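Local coordinates for protein YcaO (Methanopyrus kandleri, PDB 6CIB) that binds ADP and magnesium and probably uses ATP to activate peptide backbone amides for thioamidation, at residues 128-133 with 141-146; 169-174 with 233-238. All blocks are in the same frame, centred on the assembly; numbering follows the deposited sequence.

Contact 1 of 2, residues 128-133 with 141-146; sequences PANEVF and LPSHTN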
ATOM      1  N   PRO A 128      -0.763 -18.094  -9.082  1.00 36.26           N
ATOM      2  CA  PRO A 128      -0.894 -17.757 -10.509  1.00 36.84           C
ATOM      3  C   PRO A 128      -0.072 -16.527 -10.852  1.00 36.17           C
ATOM      4  O   PRO A 128       0.064 -15.625 -10.012  1.00 36.67           O
ATOM      5  CB  PRO A 128      -2.390 -17.445 -10.669  1.00 36.74           C
ATOM      6  CG  PRO A 128      -3.056 -18.144  -9.523  1.00 37.11           C
ATOM      7  CD  PRO A 128      -2.071 -18.043  -8.395  1.00 36.40           C
ATOM      8  N   ALA A 129       0.483 -16.505 -12.063  1.00 35.28           N
ATOM      9  CA  ALA A 129       1.259 -15.359 -12.551  1.00 35.29           C
ATOM     10  C   ALA A 129       0.472 -14.047 -12.485  1.00 33.16           C
ATOM     11  O   ALA A 129       1.053 -13.006 -12.179  1.00 33.29           O
ATOM     12  CB  ALA A 129       1.784 -15.613 -13.958  1.00 36.08           C
ATOM     13  N   ASN A 130      -0.843 -14.116 -12.725  1.00 32.74           N
ATOM     14  CA  ASN A 130      -1.745 -12.942 -12.676  1.00 33.74           C
ATOM     15  C   ASN A 130      -1.894 -12.377 -11.258  1.00 35.64           C
ATOM     16  O   ASN A 130      -2.338 -11.238 -11.080  1.00 37.48           O
ATOM     17  CB  ASN A 130      -3.132 -13.291 -13.250  1.00 33.66           C
ATOM     18  CG  ASN A 130      -3.976 -12.057 -13.586  1.00 34.52           C
ATOM     19  OD1 ASN A 130      -3.612 -11.242 -14.437  1.00 34.97           O
ATOM     20  ND2 ASN A 130      -5.122 -11.929 -12.928  1.00 33.73           N
ATOM     21  N   GLU A 131      -1.532 -13.186 -10.264  1.00 35.46           N
ATOM     22  CA  GLU A 131      -1.543 -12.772  -8.869  1.00 36.46           C
ATOM     23  C   GLU A 131      -0.157 -12.348  -8.381  1.00 35.91           C
ATOM     24  O   GLU A 131       0.028 -12.059  -7.197  1.00 35.52           O
ATOM     25  CB  GLU A 131      -2.102 -13.894  -7.982  1.00 37.90           C
ATOM     26  CG  GLU A 131      -3.587 -14.171  -8.151  1.00 40.14           C
ATOM     27  CD  GLU A 131      -4.453 -12.949  -7.913  1.00 42.92           C
ATOM     28  OE1 GLU A 131      -4.204 -12.199  -6.940  1.00 45.95           O
ATOM     29  OE2 GLU A 131      -5.393 -12.740  -8.701  1.00 45.36           O
ATOM     30  N   VAL A 132       0.811 -12.305  -9.293  1.00 32.66           N
ATOM     31  CA  VAL A 132       2.170 -11.923  -8.943  1.00 32.66           C
ATOM     32  C   VAL A 132       2.597 -10.699  -9.761  1.00 33.19           C
ATOM     33  O   VAL A 132       3.022  -9.677  -9.203  1.00 32.24           O
ATOM     34  CB  VAL A 132       3.160 -13.102  -9.143  1.00 32.19           C
ATOM     35  CG1 VAL A 132       4.593 -12.665  -8.883  1.00 32.90           C
ATOM     36  CG2 VAL A 132       2.814 -14.264  -8.226  1.00 31.37           C
ATOM     37  N   PHE A 133       2.464 -10.815 -11.083  1.00 32.48           N
ATOM     38  CA  PHE A 133       3.002  -9.834 -12.010  1.00 32.38           C
ATOM     39  C   PHE A 133       2.028  -8.711 -12.325  1.00 31.54           C
ATOM     40  O   PHE A 133       0.827  -8.817 -12.048  1.00 31.73           O
ATOM     41  CB  PHE A 133       3.462 -10.518 -13.312  1.00 32.53           C
ATOM     42  CG  PHE A 133       4.563 -11.534 -13.124  1.00 31.86           C
ATOM     43  CD1 PHE A 133       5.802 -11.168 -12.580  1.00 32.34           C
ATOM     44  CD2 PHE A 133       4.369 -12.861 -13.513  1.00 31.92           C
ATOM     45  CE1 PHE A 133       6.816 -12.105 -12.415  1.00 31.20           C
ATOM     46  CE2 PHE A 133       5.380 -13.798 -13.362  1.00 31.30           C
ATOM     47  CZ  PHE A 133       6.606 -13.420 -12.812  1.00 31.75           C
ATOM     48  N   LEU A 141      -9.565 -11.755 -14.242  1.00 48.66           N
ATOM     49  CA  LEU A 141      -9.498 -10.439 -13.608  1.00 46.32           C
ATOM     50  C   LEU A 141      -8.187  -9.728 -13.949  1.00 43.63           C
ATOM     51  O   LEU A 141      -7.193 -10.402 -14.244  1.00 43.04           O
ATOM     52  CB  LEU A 141      -9.678 -10.564 -12.092  1.00 46.13           C
ATOM     53  CG  LEU A 141     -11.018 -11.094 -11.555  1.00 46.53           C
ATOM     54  CD1 LEU A 141     -11.012 -11.017 -10.040  1.00 44.97           C
ATOM     55  CD2 LEU A 141     -12.229 -10.352 -12.114  1.00 45.72           C
ATOM     56  N   PRO A 142      -8.185  -8.370 -13.943  1.00 41.44           N
ATOM     57  CA  PRO A 142      -6.924  -7.661 -14.176  1.00 40.34           C
ATOM     58  C   PRO A 142      -5.905  -7.883 -13.059  1.00 38.09           C
ATOM     59  O   PRO A 142      -6.275  -8.062 -11.892  1.00 37.29           O
ATOM     60  CB  PRO A 142      -7.339  -6.184 -14.212  1.00 39.39           C
ATOM     61  CG  PRO A 142      -8.799  -6.191 -14.506  1.00 40.69           C
ATOM     62  CD  PRO A 142      -9.317  -7.427 -13.829  1.00 40.77           C
ATOM     63  N   SER A 143      -4.633  -7.887 -13.447  1.00 36.66           N
ATOM     64  CA  SER A 143      -3.503  -7.883 -12.520  1.00 34.05           C
ATOM     65  C   SER A 143      -3.460  -6.527 -11.809  1.00 32.40           C
ATOM     66  O   SER A 143      -4.112  -5.569 -12.246  1.00 31.35           O
ATOM     67  CB  SER A 143      -2.203  -8.131 -13.293  1.00 34.46           C
ATOM     68  OG  SER A 143      -1.992  -7.129 -14.275  1.00 33.29           O
ATOM     69  N   HIS A 144      -2.716  -6.454 -10.708  1.00 31.37           N
ATOM     70  CA  HIS A 144      -2.580  -5.206  -9.929  1.00 30.82           C
ATOM     71  C   HIS A 144      -1.351  -5.271  -9.010  1.00 29.39           C
ATOM     72  O   HIS A 144      -0.600  -6.248  -9.054  1.00 31.36           O
ATOM     73  CB  HIS A 144      -3.873  -4.869  -9.155  1.00 30.35           C
ATOM     74  CG  HIS A 144      -4.286  -5.922  -8.177  1.00 32.25           C
ATOM     75  ND1 HIS A 144      -3.708  -6.048  -6.933  1.00 33.38           N
ATOM     76  CD2 HIS A 144      -5.223  -6.897  -8.259  1.00 34.41           C
ATOM     77  CE1 HIS A 144      -4.277  -7.051  -6.285  1.00 35.80           C
ATOM     78  NE2 HIS A 144      -5.193  -7.590  -7.070  1.00 35.36           N
ATOM     79  N   THR A 145      -1.141  -4.234  -8.202  1.00 28.61           N
ATOM     80  CA  THR A 145       0.091  -4.115  -7.394  1.00 29.94           C
ATOM     81  C   THR A 145      -0.134  -4.146  -5.862  1.00 30.57           C
ATOM     82  O   THR A 145       0.788  -3.840  -5.086  1.00 30.15           O
ATOM     83  CB  THR A 145       0.897  -2.851  -7.775  1.00 31.15           C
ATOM     84  OG1 THR A 145       0.081  -1.698  -7.581  1.00 31.29           O
ATOM     85  CG2 THR A 145       1.366  -2.900  -9.243  1.00 32.58           C
ATOM     86  N   ASN A 146      -1.342  -4.513  -5.424  1.00 29.59           N
ATOM     87  CA  ASN A 146      -1.608  -4.648  -3.995  1.00 30.06           C
ATOM     88  C   ASN A 146      -0.703  -5.710  -3.389  1.00 28.84           C
ATOM     89  O   ASN A 146      -0.687  -6.856  -3.839  1.00 28.63           O
ATOM     90  CB  ASN A 146      -3.076  -4.987  -3.703  1.00 30.80           C
ATOM     91  CG  ASN A 146      -3.445  -4.773  -2.238  1.00 31.03           C
ATOM     92  OD1 ASN A 146      -3.166  -3.722  -1.665  1.00 30.81           O
ATOM     93  ND2 ASN A 146      -4.090  -5.761  -1.638  1.00 30.52           N
TER
HETATM   94  O   HOH W   1      -1.072  -9.246 -10.088  1.00 26.25           O
HETATM   95  O   HOH W   2      -5.440 -10.885 -16.390  1.00 39.41           O
HETATM   96  O   HOH W   3       2.208  -6.961  -9.057  1.00 35.39           O
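Asn130 reaches from a 3-10 turn, residues 129-131, to the extended segment 141-146, joining the two ends of one long loop in the YcaO domain. Its CG stands anti to the backbone N (chi1 -164°), which carries the amide across to Leu141 O. There ND2 donates to Leu141 O at 2.9 Å, a somewhat bent bond whose donor lies well above the carbonyl plane. The other branch, OD1, faces Ser143 CB at 3.6 Å and shares one bridging water with Leu141 O. Replacing Asn130 with an alanine would probably leave Leu141 O without its amide donor and the water without its contact to OD1. Ser143 meets the end of segment 128-133 through its methylene, CB packing 3.3 Å from Phe133 O, while OG is held by hydrogen bonds to Trp136 and His134 in the intervening loop. Glu131, the last residue of the turn, forms salt bridges with Arg350 and Arg363. Beyond Ser143, a second water lies within hydrogen-bonding distance of Asn130 O and Phe133 O and accepts from His144 N, and a third links Val132 O to His144 O. The His144 imidazole has a weak hydrogen bond from NE2 to Glu356; its other nitrogen is held within the segment, Asn146 N donating to ND1 at 3.2 Å, almost exactly in the ring plane.

Contact 2 of 2, residues 169-174 with 233-238; sequences DSWSIV and MGFGAS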
ATOM      1  N   ASP A 169      -7.754  -4.238   2.819  1.00 30.22           N
ATOM      2  CA  ASP A 169      -8.795  -5.092   3.414  1.00 30.01           C
ATOM      3  C   ASP A 169      -9.778  -4.255   4.240  1.00 30.71           C
ATOM      4  O   ASP A 169     -10.999  -4.397   4.068  1.00 30.95           O
ATOM      5  CB  ASP A 169      -8.189  -6.234   4.250  1.00 29.58           C
ATOM      6  CG  ASP A 169      -9.254  -7.162   4.841  1.00 30.83           C
ATOM      7  OD1 ASP A 169      -9.777  -8.045   4.126  1.00 30.92           O
ATOM      8  OD2 ASP A 169      -9.566  -7.000   6.035  1.00 31.10           O
ATOM      9  N   SER A 170      -9.242  -3.389   5.111  1.00 29.92           N
ATOM     10  CA  SER A 170     -10.044  -2.446   5.906  1.00 31.12           C
ATOM     11  C   SER A 170     -10.871  -1.505   5.036  1.00 31.01           C
ATOM     12  O   SER A 170     -12.072  -1.359   5.252  1.00 31.09           O
ATOM     13  CB  SER A 170      -9.161  -1.618   6.841  1.00 31.74           C
ATOM     14  OG  SER A 170      -8.718  -2.375   7.946  1.00 34.73           O
ATOM     15  N   TRP A 171     -10.216  -0.874   4.058  1.00 30.79           N
ATOM     16  CA  TRP A 171     -10.878   0.023   3.118  1.00 30.73           C
ATOM     17  C   TRP A 171     -11.978  -0.707   2.327  1.00 31.40           C
ATOM     18  O   TRP A 171     -13.077  -0.170   2.171  1.00 30.58           O
ATOM     19  CB  TRP A 171      -9.835   0.701   2.212  1.00 30.86           C
ATOM     20  CG  TRP A 171     -10.367   1.701   1.229  1.00 31.24           C
ATOM     21  CD1 TRP A 171     -11.567   2.359   1.276  1.00 30.60           C
ATOM     22  CD2 TRP A 171      -9.689   2.193   0.062  1.00 32.27           C
ATOM     23  NE1 TRP A 171     -11.692   3.201   0.201  1.00 31.49           N
ATOM     24  CE2 TRP A 171     -10.560   3.122  -0.565  1.00 32.28           C
ATOM     25  CE3 TRP A 171      -8.441   1.927  -0.526  1.00 31.73           C
ATOM     26  CZ2 TRP A 171     -10.219   3.794  -1.751  1.00 32.57           C
ATOM     27  CZ3 TRP A 171      -8.102   2.591  -1.710  1.00 32.56           C
ATOM     28  CH2 TRP A 171      -8.990   3.522  -2.302  1.00 32.89           C
ATOM     29  N   SER A 172     -11.687  -1.930   1.877  1.00 31.48           N
ATOM     30  CA  SER A 172     -12.662  -2.765   1.160  1.00 33.00           C
ATOM     31  C   SER A 172     -13.897  -3.113   2.002  1.00 33.27           C
ATOM     32  O   SER A 172     -15.010  -3.105   1.492  1.00 33.05           O
ATOM     33  CB  SER A 172     -12.004  -4.037   0.652  1.00 31.88           C
ATOM     34  OG  SER A 172     -11.044  -3.742  -0.338  1.00 34.61           O
ATOM     35  N   ILE A 173     -13.679  -3.396   3.283  1.00 33.10           N
ATOM     36  CA  ILE A 173     -14.754  -3.636   4.251  1.00 35.81           C
ATOM     37  C   ILE A 173     -15.664  -2.413   4.434  1.00 34.71           C
ATOM     38  O   ILE A 173     -16.887  -2.544   4.390  1.00 34.63           O
ATOM     39  CB  ILE A 173     -14.177  -4.225   5.580  1.00 37.14           C
ATOM     40  CG1 ILE A 173     -14.401  -5.735   5.617  1.00 39.46           C
ATOM     41  CG2 ILE A 173     -14.782  -3.619   6.838  1.00 35.94           C
ATOM     42  CD1 ILE A 173     -13.590  -6.505   4.600  1.00 40.47           C
ATOM     43  N   VAL A 174     -15.051  -1.242   4.600  1.00 33.76           N
ATOM     44  CA  VAL A 174     -15.765   0.032   4.724  1.00 33.27           C
ATOM     45  C   VAL A 174     -16.627   0.327   3.487  1.00 33.15           C
ATOM     46  O   VAL A 174     -17.788   0.687   3.631  1.00 33.75           O
ATOM     47  CB  VAL A 174     -14.786   1.194   5.073  1.00 32.69           C
ATOM     48  CG1 VAL A 174     -15.454   2.566   4.967  1.00 31.22           C
ATOM     49  CG2 VAL A 174     -14.225   1.004   6.478  1.00 31.12           C
HETATM   50  N   MSE A 233      -8.432  10.752  -1.236  1.00 31.13           N
HETATM   51  CA  MSE A 233      -8.372   9.946  -0.020  1.00 34.55           C
HETATM   52  C   MSE A 233      -6.980   9.415   0.137  1.00 32.28           C
HETATM   53  O   MSE A 233      -6.305   9.131  -0.847  1.00 33.02           O
HETATM   54  CB  MSE A 233      -9.345   8.774  -0.105  1.00 38.79           C
HETATM   55  CG  MSE A 233     -10.803   9.196  -0.243  1.00 48.65           C
HETATM   56 SE   MSE A 233     -11.906   7.558  -0.207  1.00 65.84          SE
HETATM   57  CE  MSE A 233     -11.507   6.975  -2.035  1.00 48.48           C
ATOM     58  N   GLY A 234      -6.536   9.295   1.384  1.00 32.31           N
ATOM     59  CA  GLY A 234      -5.259   8.661   1.717  1.00 29.49           C
ATOM     60  C   GLY A 234      -5.454   7.634   2.818  1.00 29.56           C
ATOM     61  O   GLY A 234      -6.346   7.790   3.658  1.00 28.20           O
ATOM     62  N   PHE A 235      -4.633   6.582   2.805  1.00 27.67           N
ATOM     63  CA  PHE A 235      -4.705   5.521   3.815  1.00 28.64           C
ATOM     64  C   PHE A 235      -3.332   5.116   4.327  1.00 28.58           C
ATOM     65  O   PHE A 235      -2.336   5.206   3.609  1.00 29.23           O
ATOM     66  CB  PHE A 235      -5.433   4.280   3.271  1.00 29.27           C
ATOM     67  CG  PHE A 235      -6.818   4.564   2.782  1.00 30.68           C
ATOM     68  CD1 PHE A 235      -7.902   4.517   3.657  1.00 30.93           C
ATOM     69  CD2 PHE A 235      -7.044   4.905   1.442  1.00 31.39           C
ATOM     70  CE1 PHE A 235      -9.188   4.811   3.209  1.00 32.17           C
ATOM     71  CE2 PHE A 235      -8.327   5.202   0.994  1.00 31.59           C
ATOM     72  CZ  PHE A 235      -9.397   5.150   1.876  1.00 31.76           C
ATOM     73  N   GLY A 236      -3.300   4.667   5.577  1.00 28.66           N
ATOM     74  CA  GLY A 236      -2.099   4.101   6.177  1.00 28.22           C
ATOM     75  C   GLY A 236      -2.437   2.971   7.127  1.00 27.57           C
ATOM     76  O   GLY A 236      -3.493   2.982   7.768  1.00 27.39           O
ATOM     77  N   ALA A 237      -1.546   1.988   7.199  1.00 26.64           N
ATOM     78  CA  ALA A 237      -1.666   0.900   8.162  1.00 27.60           C
ATOM     79  C   ALA A 237      -0.330   0.675   8.846  1.00 28.18           C
ATOM     80  O   ALA A 237       0.721   0.646   8.182  1.00 27.66           O
ATOM     81  CB  ALA A 237      -2.154  -0.378   7.494  1.00 27.23           C
ATOM     82  N   SER A 238      -0.385   0.532  10.173  1.00 27.86           N
ATOM     83  CA  SER A 238       0.787   0.258  11.005  1.00 27.93           C
ATOM     84  C   SER A 238       0.379  -0.272  12.381  1.00 28.65           C
ATOM     85  O   SER A 238      -0.706   0.071  12.864  1.00 29.51           O
ATOM     86  CB  SER A 238       1.597   1.531  11.198  1.00 27.80           C
ATOM     87  OG  SER A 238       2.754   1.277  11.971  1.00 28.47           O
TER
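A face-to-face stack between a helix and a strand is the striking feature here: the five-membered ring of Trp171 and the phenyl ring of Phe235 lie with centroids 4.0 Å apart and planes inclined by 27°. The rings are not flush. Phe235 presents its outer end, with CE2 about over the middle of the indole and CZ reaching CE2 of Trp171 at 3.4 Å, whereas the indole lies over the phenyl face displaced toward its rim. Torsions turn both rings to face each other, for Trp171 holds CG anti to the backbone N (chi1 -177°) and Phe235 holds CG anti to its own carbonyl carbon. In the fold, this contact packs helix 154-177 against strand 233-238, an outermost strand of a three-stranded antiparallel sheet, in which Gly234 and Gly236 flank Phe235. The phenyl side chain lies about 8 Å from the bound ADP, and Phe235 N donates to Glu251 of the following helix. Met233, a selenomethionine two residues back on the strand, adds a Met-aromatic contact. Its SE lies 5.2 Å from the centroid of the indole five-membered ring, obliquely placed, and a bend at chi3 accompanies the approach of CE to Trp171 CZ2, at 3.4 Å. Leu209 of strand 203-209 also touches the indole, and Trp171 NE1 donates a hydrogen bond to Glu175, one turn further along the helix.

How the contacts relate
Followed from the N terminus, the chain leaves strand 124-128 and opens contact 1 at once, closing it when 141-146 returns to 128-133 after seven residues with no helix or strand. It then runs through the short strand 148-150, which begins with the magnesium ligand Leu148, into helix 154-177. Contact 2 opens on that helix and closes after 58 intervening residues, past strands 203-209 and 217-224, at strand 233-238. The two are therefore in series, neither nested nor crossed. Contact 1 gathers the connection between the two outermost strands, 124-128 and 148-150, of the five-stranded sheet; contact 2 joins the helix to the three-stranded sheet. Their centres are 20 Å apart, with helix 154-177 linking them: Asn146 touches Glu164 and Val165 on it.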